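Local coordinates for protein-glutamine gamma-glutamyltransferase 2 (Pagrus major, PDB 1G0D), which probably catalyses calcium-dependent cross-linking of proteins, joining peptide-bound glutamine to lysine or to other primary amines, at residues V244-I255 and V267-V278. Numbering follows the deposited sequence.
Sequences VAPYRWTGSVPI and VKYGQCWVFAAV
Trp249 NE1 donates to Tyr269 O (3.2 Å) in the papain-like catalytic core of this transglutaminase, where residues 244-255 pack on residues 267-278, that is, on short strand 269-270 and the first turns of nucleophile helix 272-286. The bond is nearly straight (173° at the hydrogen), and the carbonyl oxygen lies in the indole plane. The indole is sandwiched: Ile255 CG1 sits over one face and Val244 CG1 over the other. Val267 CG1 meets CZ2 of Trp249 at 3.8 Å. A leucine in place of Trp249 would probably leave Tyr269 O without this donor and open a gap between Val244 and Ile255. Beside the indole, Ile255 CD1 touches both Val274 CG1 and Val278 CG2. With chi1 at -70°, Ile255 CG1 is anti to the carbonyl carbon, and with chi2 near 160° CD1 is set against Val274 and Val278. The Pro246 ring and the Gln271 side chain cross at about a right angle, Pro246 CG lying 3.6 Å from Gln271 CD. Gln271 is the N-cap just before catalytic Cys272, and its NE2 bonds to Arg235 O and Tyr240 OH. Trp273 also packs edge-to-face with Tyr515, a residue important for catalysis. One water accepts from Trp273 NE1 (2.9 Å) and donates to Pro246 O and Trp249 O.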
loop_
_atom_site.group_PDB
_atom_site.type_symbol
_atom_site.label_atom_id
_atom_site.label_comp_id
_atom_site.label_asym_id
_atom_site.label_seq_id
_atom_site.Cartn_x
_atom_site.Cartn_y
_atom_site.Cartn_z
ATOM N N VAL A 244 -5.610 12.576 -12.122
ATOM C CA VAL A 244 -4.451 12.970 -11.347
ATOM C C VAL A 244 -3.337 11.979 -11.562
ATOM O O VAL A 244 -3.566 10.787 -11.586
ATOM C CB VAL A 244 -4.773 13.010 -9.841
ATOM C CG1 VAL A 244 -3.525 13.378 -9.087
ATOM C CG2 VAL A 244 -5.877 14.032 -9.546
ATOM N N ALA A 245 -2.123 12.455 -11.752
ATOM C CA ALA A 245 -1.031 11.528 -11.931
ATOM C C ALA A 245 -0.804 10.802 -10.609
ATOM O O ALA A 245 -0.878 11.411 -9.531
ATOM C CB ALA A 245 0.212 12.273 -12.328
ATOM N N PRO A 246 -0.526 9.487 -10.671
ATOM C CA PRO A 246 -0.282 8.680 -9.473
ATOM C C PRO A 246 0.738 9.242 -8.484
ATOM O O PRO A 246 0.558 9.140 -7.277
ATOM C CB PRO A 246 0.161 7.338 -10.044
ATOM C CG PRO A 246 -0.547 7.254 -11.322
ATOM C CD PRO A 246 -0.476 8.654 -11.884
ATOM N N TYR A 247 1.806 9.838 -8.988
ATOM C CA TYR A 247 2.851 10.361 -8.113
ATOM C C TYR A 247 2.433 11.616 -7.322
ATOM O O TYR A 247 3.199 12.131 -6.497
ATOM C CB TYR A 247 4.109 10.634 -8.946
ATOM C CG TYR A 247 3.992 11.893 -9.739
ATOM C CD1 TYR A 247 3.480 11.873 -11.030
ATOM C CD2 TYR A 247 4.315 13.126 -9.173
ATOM C CE1 TYR A 247 3.279 13.055 -11.748
ATOM C CE2 TYR A 247 4.119 14.313 -9.873
ATOM C CZ TYR A 247 3.594 14.274 -11.165
ATOM O OH TYR A 247 3.383 15.451 -11.862
ATOM N N ARG A 248 1.209 12.081 -7.564
ATOM C CA ARG A 248 0.674 13.268 -6.906
ATOM C C ARG A 248 0.086 13.012 -5.520
ATOM O O ARG A 248 0.193 13.837 -4.636
ATOM C CB ARG A 248 -0.451 13.891 -7.763
ATOM C CG ARG A 248 -0.011 14.771 -8.931
ATOM C CD ARG A 248 0.240 16.194 -8.506
ATOM N NE ARG A 248 -0.703 17.142 -9.095
ATOM C CZ ARG A 248 -1.109 18.246 -8.471
ATOM N NH1 ARG A 248 -1.961 19.055 -9.069
ATOM N NH2 ARG A 248 -0.678 18.532 -7.234
ATOM N N TRP A 249 -0.572 11.883 -5.338
ATOM C CA TRP A 249 -1.223 11.631 -4.078
ATOM C C TRP A 249 -0.337 11.463 -2.868
ATOM O O TRP A 249 0.682 10.779 -2.914
ATOM C CB TRP A 249 -2.123 10.412 -4.184
ATOM C CG TRP A 249 -2.943 10.282 -5.447
ATOM C CD1 TRP A 249 -2.700 9.407 -6.458
ATOM C CD2 TRP A 249 -4.231 10.864 -5.728
ATOM N NE1 TRP A 249 -3.744 9.391 -7.338
ATOM C CE2 TRP A 249 -4.706 10.270 -6.926
ATOM C CE3 TRP A 249 -5.034 11.819 -5.089
ATOM C CZ2 TRP A 249 -5.957 10.594 -7.508
ATOM C CZ3 TRP A 249 -6.285 12.141 -5.664
ATOM C CH2 TRP A 249 -6.729 11.521 -6.865
ATOM N N THR A 250 -0.756 12.081 -1.766
ATOM C CA THR A 250 -0.030 11.970 -0.501
ATOM C C THR A 250 -0.859 11.198 0.527
ATOM O O THR A 250 -0.456 11.060 1.677
ATOM C CB THR A 250 0.299 13.343 0.069
ATOM O OG1 THR A 250 -0.773 14.263 -0.194
ATOM C CG2 THR A 250 1.557 13.847 -0.578
ATOM N N GLY A 251 -2.015 10.682 0.090
ATOM C CA GLY A 251 -2.901 9.938 0.968
ATOM C C GLY A 251 -4.076 9.221 0.316
ATOM O O GLY A 251 -4.445 9.514 -0.813
ATOM N N SER A 252 -4.710 8.322 1.064
ATOM C CA SER A 252 -5.818 7.538 0.528
ATOM C C SER A 252 -7.206 8.113 0.617
ATOM O O SER A 252 -8.058 7.764 -0.183
ATOM C CB SER A 252 -5.829 6.158 1.177
ATOM O OG SER A 252 -4.505 5.624 1.226
ATOM N N VAL A 253 -7.458 8.992 1.572
ATOM C CA VAL A 253 -8.803 9.558 1.723
ATOM C C VAL A 253 -9.357 10.348 0.502
ATOM O O VAL A 253 -10.550 10.289 0.213
ATOM C CB VAL A 253 -8.864 10.463 2.977
ATOM C CG1 VAL A 253 -10.237 11.074 3.098
ATOM C CG2 VAL A 253 -8.530 9.667 4.213
ATOM N N PRO A 254 -8.521 11.140 -0.189
ATOM C CA PRO A 254 -9.057 11.878 -1.347
ATOM C C PRO A 254 -9.499 10.994 -2.505
ATOM O O PRO A 254 -10.423 11.321 -3.236
ATOM C CB PRO A 254 -7.921 12.823 -1.726
ATOM C CG PRO A 254 -7.062 12.910 -0.499
ATOM C CD PRO A 254 -7.120 11.512 0.065
ATOM N N ILE A 255 -8.832 9.864 -2.669
ATOM C CA ILE A 255 -9.184 8.908 -3.709
ATOM C C ILE A 255 -10.528 8.260 -3.344
ATOM O O ILE A 255 -11.412 8.126 -4.189
ATOM C CB ILE A 255 -8.139 7.797 -3.793
ATOM C CG1 ILE A 255 -6.843 8.352 -4.352
ATOM C CG2 ILE A 255 -8.666 6.666 -4.585
ATOM C CD1 ILE A 255 -5.662 7.489 -4.033
ATOM N N VAL A 267 -11.128 5.971 -9.966
ATOM C CA VAL A 267 -10.434 7.248 -9.913
ATOM C C VAL A 267 -9.216 7.227 -10.797
ATOM O O VAL A 267 -8.483 6.244 -10.789
ATOM C CB VAL A 267 -10.015 7.531 -8.477
ATOM C CG1 VAL A 267 -9.245 8.825 -8.386
ATOM C CG2 VAL A 267 -11.253 7.549 -7.590
ATOM N N LYS A 268 -9.010 8.288 -11.578
ATOM C CA LYS A 268 -7.829 8.372 -12.444
ATOM C C LYS A 268 -6.711 9.211 -11.814
ATOM O O LYS A 268 -6.908 10.401 -11.584
ATOM C CB LYS A 268 -8.207 9.014 -13.766
ATOM C CG LYS A 268 -9.206 8.233 -14.594
ATOM C CD LYS A 268 -9.211 8.747 -16.025
ATOM C CE LYS A 268 -10.491 8.438 -16.718
ATOM N NZ LYS A 268 -11.606 8.850 -15.837
ATOM N N TYR A 269 -5.528 8.647 -11.571
ATOM C CA TYR A 269 -5.155 7.265 -11.906
ATOM C C TYR A 269 -4.334 6.719 -10.743
ATOM O O TYR A 269 -4.053 7.412 -9.796
ATOM C CB TYR A 269 -4.249 7.234 -13.162
ATOM C CG TYR A 269 -4.836 7.820 -14.453
ATOM C CD1 TYR A 269 -5.699 7.080 -15.287
ATOM C CD2 TYR A 269 -4.507 9.106 -14.846
ATOM C CE1 TYR A 269 -6.210 7.642 -16.486
ATOM C CE2 TYR A 269 -5.005 9.669 -16.022
ATOM C CZ TYR A 269 -5.854 8.957 -16.845
ATOM O OH TYR A 269 -6.344 9.607 -17.989
ATOM N N GLY A 270 -3.903 5.482 -10.836
ATOM C CA GLY A 270 -3.080 4.962 -9.775
ATOM C C GLY A 270 -1.981 4.068 -10.332
ATOM O O GLY A 270 -2.009 3.659 -11.501
ATOM N N GLN A 271 -0.985 3.804 -9.492
ATOM C CA GLN A 271 0.114 2.901 -9.825
ATOM C C GLN A 271 0.301 1.962 -8.614
ATOM O O GLN A 271 -0.280 2.220 -7.562
ATOM C CB GLN A 271 1.370 3.697 -10.164
ATOM C CG GLN A 271 1.463 3.887 -11.657
ATOM C CD GLN A 271 2.271 5.098 -12.091
ATOM O OE1 GLN A 271 3.135 5.621 -11.354
ATOM N NE2 GLN A 271 1.999 5.550 -13.311
ATOM N N CYS A 272 1.103 0.900 -8.738
ATOM C CA CYS A 272 1.230 -0.066 -7.650
ATOM C C CYS A 272 1.290 0.403 -6.201
ATOM O O CYS A 272 0.505 -0.102 -5.399
ATOM C CB CYS A 272 2.331 -1.088 -7.936
ATOM S SG CYS A 272 3.958 -0.565 -7.643
ATOM N N TRP A 273 2.143 1.349 -5.830
ATOM C CA TRP A 273 2.157 1.789 -4.416
ATOM C C TRP A 273 0.892 2.581 -3.979
ATOM O O TRP A 273 0.586 2.638 -2.786
ATOM C CB TRP A 273 3.429 2.598 -4.081
ATOM C CG TRP A 273 3.345 3.949 -4.604
ATOM C CD1 TRP A 273 2.818 5.041 -3.980
ATOM C CD2 TRP A 273 3.653 4.354 -5.937
ATOM N NE1 TRP A 273 2.765 6.098 -4.846
ATOM C CE2 TRP A 273 3.272 5.703 -6.062
ATOM C CE3 TRP A 273 4.209 3.705 -7.047
ATOM C CZ2 TRP A 273 3.431 6.418 -7.255
ATOM C CZ3 TRP A 273 4.366 4.405 -8.218
ATOM C CH2 TRP A 273 3.978 5.747 -8.316
ATOM N N VAL A 274 0.164 3.199 -4.914
ATOM C CA VAL A 274 -1.078 3.912 -4.571
ATOM C C VAL A 274 -2.248 2.925 -4.302
ATOM O O VAL A 274 -3.167 3.233 -3.528
ATOM C CB VAL A 274 -1.525 4.845 -5.708
ATOM C CG1 VAL A 274 -2.781 5.539 -5.316
ATOM C CG2 VAL A 274 -0.506 5.859 -5.968
ATOM N N PHE A 275 -2.203 1.749 -4.947
ATOM C CA PHE A 275 -3.203 0.678 -4.796
ATOM C C PHE A 275 -2.964 0.053 -3.430
ATOM O O PHE A 275 -3.894 -0.255 -2.711
ATOM C CB PHE A 275 -2.989 -0.481 -5.787
ATOM C CG PHE A 275 -3.195 -0.136 -7.219
ATOM C CD1 PHE A 275 -3.967 0.959 -7.589
ATOM C CD2 PHE A 275 -2.505 -0.855 -8.205
ATOM C CE1 PHE A 275 -4.033 1.353 -8.914
ATOM C CE2 PHE A 275 -2.554 -0.480 -9.549
ATOM C CZ PHE A 275 -3.316 0.628 -9.906
ATOM N N ALA A 276 -1.697 -0.195 -3.107
ATOM C CA ALA A 276 -1.342 -0.807 -1.839
ATOM C C ALA A 276 -1.736 0.106 -0.670
ATOM O O ALA A 276 -2.402 -0.357 0.267
ATOM C CB ALA A 276 0.129 -1.108 -1.817
ATOM N N ALA A 277 -1.350 1.385 -0.725
ATOM C CA ALA A 277 -1.698 2.354 0.314
ATOM C C ALA A 277 -3.194 2.433 0.479
ATOM O O ALA A 277 -3.657 2.411 1.588
ATOM C CB ALA A 277 -1.212 3.673 -0.040
ATOM N N VAL A 278 -3.965 2.530 -0.604
ATOM C CA VAL A 278 -5.433 2.586 -0.482
ATOM C C VAL A 278 -5.954 1.255 0.097
ATOM O O VAL A 278 -6.940 1.227 0.821
ATOM C CB VAL A 278 -6.091 2.864 -1.866
ATOM C CG1 VAL A 278 -7.582 2.682 -1.827
ATOM C CG2 VAL A 278 -5.777 4.241 -2.303
HETATM O O HOH W 1 1.671 8.770 -5.012
HETATM O O HOH W 2 3.078 8.413 -11.682
#